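Local coordinates for protein toll-receptor-related 2 (Hydra vulgaris, PDB 4W8H) that probably relays innate immune signals through its cytoplasmic TIR domain, a flavodoxin-like module expected to pair with other TIR domains, at residues 21-26 with 120-125. Residues are numbered along the deposited sequence; the frame is centred on the assembly and turned at random.
Sequences NTLVFK and RNLFRD. Unlike the reference sequence in segment 21-26: Lys26 (reference Glu).
Phe123 and Lys26 meet where helix 115-127, the last of this flavodoxin-like TIR domain, lies beside helix 16-29, the first, against the parallel sheet. The phenyl ring reaches across to the other helix with its tip: the backbone O of Lys26 lies oblique to the ring, 3.9 Å from CZ of Phe123, and CB of that lysine stands 4.4 Å from the same CZ. With CG anti to the carbonyl carbon (chi1 -66°), the ring extends from its own helix toward the neighbouring one, and it also packs on Ala30 and Ile32 in the loop that follows helix 16-29. A long, flat, apolar side chain suits this place, because CA of Lys26 and CA of Phe123 stay 9.7 Å apart, a span the ring bridges from one side. Lys26 stands where the reference sequence has Glu, at the partly exposed border of the interface: its CB and backbone lie next to the phenyl ring, while its charged end makes a cation-pi contact with Trp119, one turn before Phe123.

Deeper in, nearer the sheet, two buried leucines close the gap between the helices. Leu122 points at the opposing helix and rests on Ile88 and Leu107 of two neighbouring strands, thereby joining the helix pair to the hydrophobic core; Leu23 packs beside Trp119. Branched aliphatic chains fit such a spot because they fill space without needing polar partners. In both, CG is anti to the backbone N, which carries it out from its own backbone toward the other leucine. The two chains cross at about a right angle, meeting methyl to methyl, Leu23 CD1 against Leu122 CD2 at 3.7 Å.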
loop_
_atom_site.group_PDB
_atom_site.type_symbol
_atom_site.label_atom_id
_atom_site.label_comp_id
_atom_site.label_asym_id
_atom_site.label_seq_id
_atom_site.Cartn_x
_atom_site.Cartn_y
_atom_site.Cartn_z
ATOM N N ASN A 21 11.236 -4.676 -5.266
ATOM C CA ASN A 21 12.601 -4.219 -5.469
ATOM C C ASN A 21 12.798 -2.747 -5.315
ATOM O O ASN A 21 13.943 -2.319 -5.079
ATOM C CB ASN A 21 13.106 -4.671 -6.850
ATOM C CG ASN A 21 13.091 -6.158 -6.999
ATOM O OD1 ASN A 21 12.456 -6.695 -7.900
ATOM N ND2 ASN A 21 13.746 -6.842 -6.084
ATOM N N THR A 22 11.735 -1.958 -5.481
ATOM C CA THR A 22 11.837 -0.504 -5.326
ATOM C C THR A 22 11.142 -0.026 -4.067
ATOM O O THR A 22 11.788 0.531 -3.181
ATOM C CB THR A 22 11.347 0.227 -6.593
ATOM O OG1 THR A 22 12.154 -0.158 -7.711
ATOM C CG2 THR A 22 11.419 1.755 -6.411
ATOM N N LEU A 23 9.834 -0.247 -3.959
ATOM C CA LEU A 23 9.101 0.313 -2.828
ATOM C C LEU A 23 9.497 -0.300 -1.496
ATOM O O LEU A 23 9.874 0.418 -0.549
ATOM C CB LEU A 23 7.599 0.149 -3.115
ATOM C CG LEU A 23 6.639 0.590 -2.009
ATOM C CD1 LEU A 23 6.754 2.034 -1.691
ATOM C CD2 LEU A 23 5.220 0.208 -2.359
ATOM N N VAL A 24 9.398 -1.632 -1.376
ATOM C CA VAL A 24 9.752 -2.249 -0.091
ATOM C C VAL A 24 11.221 -2.023 0.231
ATOM O O VAL A 24 11.582 -1.704 1.356
ATOM C CB VAL A 24 9.429 -3.761 -0.103
ATOM C CG1 VAL A 24 10.014 -4.470 1.086
ATOM C CG2 VAL A 24 7.940 -3.988 -0.154
ATOM N N PHE A 25 12.086 -2.193 -0.765
ATOM C CA PHE A 25 13.513 -1.960 -0.604
ATOM C C PHE A 25 13.784 -0.594 -0.007
ATOM O O PHE A 25 14.538 -0.494 0.964
ATOM C CB PHE A 25 14.170 -2.091 -1.974
ATOM C CG PHE A 25 15.673 -1.964 -1.981
ATOM C CD1 PHE A 25 16.451 -2.947 -1.418
ATOM C CD2 PHE A 25 16.285 -0.924 -2.629
ATOM C CE1 PHE A 25 17.845 -2.866 -1.476
ATOM C CE2 PHE A 25 17.680 -0.836 -2.680
ATOM C CZ PHE A 25 18.431 -1.803 -2.101
ATOM N N LYS A 26 13.188 0.447 -0.559
ATOM C CA LYS A 26 13.435 1.795 -0.060
ATOM C C LYS A 26 12.833 2.033 1.309
ATOM O O LYS A 26 13.443 2.714 2.156
ATOM C CB LYS A 26 12.957 2.810 -1.062
ATOM C CG LYS A 26 13.959 2.950 -2.208
ATOM C CD LYS A 26 13.668 4.115 -3.084
ATOM C CE LYS A 26 13.738 5.468 -2.378
ATOM N NZ LYS A 26 14.966 5.744 -1.601
ATOM N N ARG A 120 10.019 11.624 -0.528
ATOM C CA ARG A 120 9.891 12.566 0.577
ATOM C C ARG A 120 8.458 12.569 1.109
ATOM O O ARG A 120 8.215 12.528 2.306
ATOM C CB ARG A 120 10.284 13.970 0.106
ATOM C CG ARG A 120 10.121 15.075 1.133
ATOM C CD ARG A 120 10.195 16.449 0.428
ATOM N NE ARG A 120 8.995 16.754 -0.368
ATOM C CZ ARG A 120 8.796 17.891 -1.042
ATOM N NH1 ARG A 120 7.673 18.061 -1.721
ATOM N NH2 ARG A 120 9.701 18.867 -1.045
ATOM N N ASN A 121 7.515 12.668 0.196
ATOM C CA ASN A 121 6.118 12.732 0.604
ATOM C C ASN A 121 5.638 11.433 1.242
ATOM O O ASN A 121 4.939 11.446 2.258
ATOM C CB ASN A 121 5.223 13.064 -0.600
ATOM C CG ASN A 121 5.410 14.490 -1.107
ATOM O OD1 ASN A 121 6.018 15.341 -0.451
ATOM N ND2 ASN A 121 4.886 14.741 -2.293
ATOM N N LEU A 122 6.016 10.314 0.649
ATOM C CA LEU A 122 5.626 9.022 1.181
ATOM C C LEU A 122 6.186 8.836 2.594
ATOM O O LEU A 122 5.461 8.490 3.538
ATOM C CB LEU A 122 6.132 7.921 0.252
ATOM C CG LEU A 122 5.837 6.496 0.697
ATOM C CD1 LEU A 122 4.310 6.232 0.854
ATOM C CD2 LEU A 122 6.397 5.485 -0.281
ATOM N N PHE A 123 7.486 9.055 2.749
ATOM C CA PHE A 123 8.101 8.797 4.037
ATOM C C PHE A 123 7.554 9.766 5.083
ATOM O O PHE A 123 7.373 9.403 6.241
ATOM C CB PHE A 123 9.620 8.937 3.961
ATOM C CG PHE A 123 10.314 7.914 3.112
ATOM C CD1 PHE A 123 9.698 6.773 2.638
ATOM C CD2 PHE A 123 11.580 8.176 2.687
ATOM C CE1 PHE A 123 10.354 5.879 1.830
ATOM C CE2 PHE A 123 12.259 7.282 1.881
ATOM C CZ PHE A 123 11.642 6.134 1.442
ATOM N N ARG A 124 7.288 11.008 4.716
ATOM C CA ARG A 124 6.751 11.991 5.653
ATOM C C ARG A 124 5.393 11.550 6.188
ATOM O O ARG A 124 5.093 11.702 7.376
ATOM C CB ARG A 124 6.661 13.350 4.953
ATOM C CG ARG A 124 6.213 14.483 5.836
ATOM C CD ARG A 124 5.892 15.685 4.988
ATOM N NE ARG A 124 7.074 16.288 4.377
ATOM C CZ ARG A 124 7.218 16.590 3.084
ATOM N NH1 ARG A 124 8.340 17.167 2.713
ATOM N NH2 ARG A 124 6.271 16.360 2.171
ATOM N N ASP A 125 4.558 11.025 5.303
ATOM C CA ASP A 125 3.248 10.608 5.753
ATOM C C ASP A 125 3.333 9.432 6.707
ATOM O O ASP A 125 2.624 9.374 7.739
ATOM C CB ASP A 125 2.283 10.271 4.631
ATOM C CG ASP A 125 0.869 10.096 5.155
ATOM O OD1 ASP A 125 0.295 11.085 5.633
ATOM O OD2 ASP A 125 0.353 8.985 5.160
#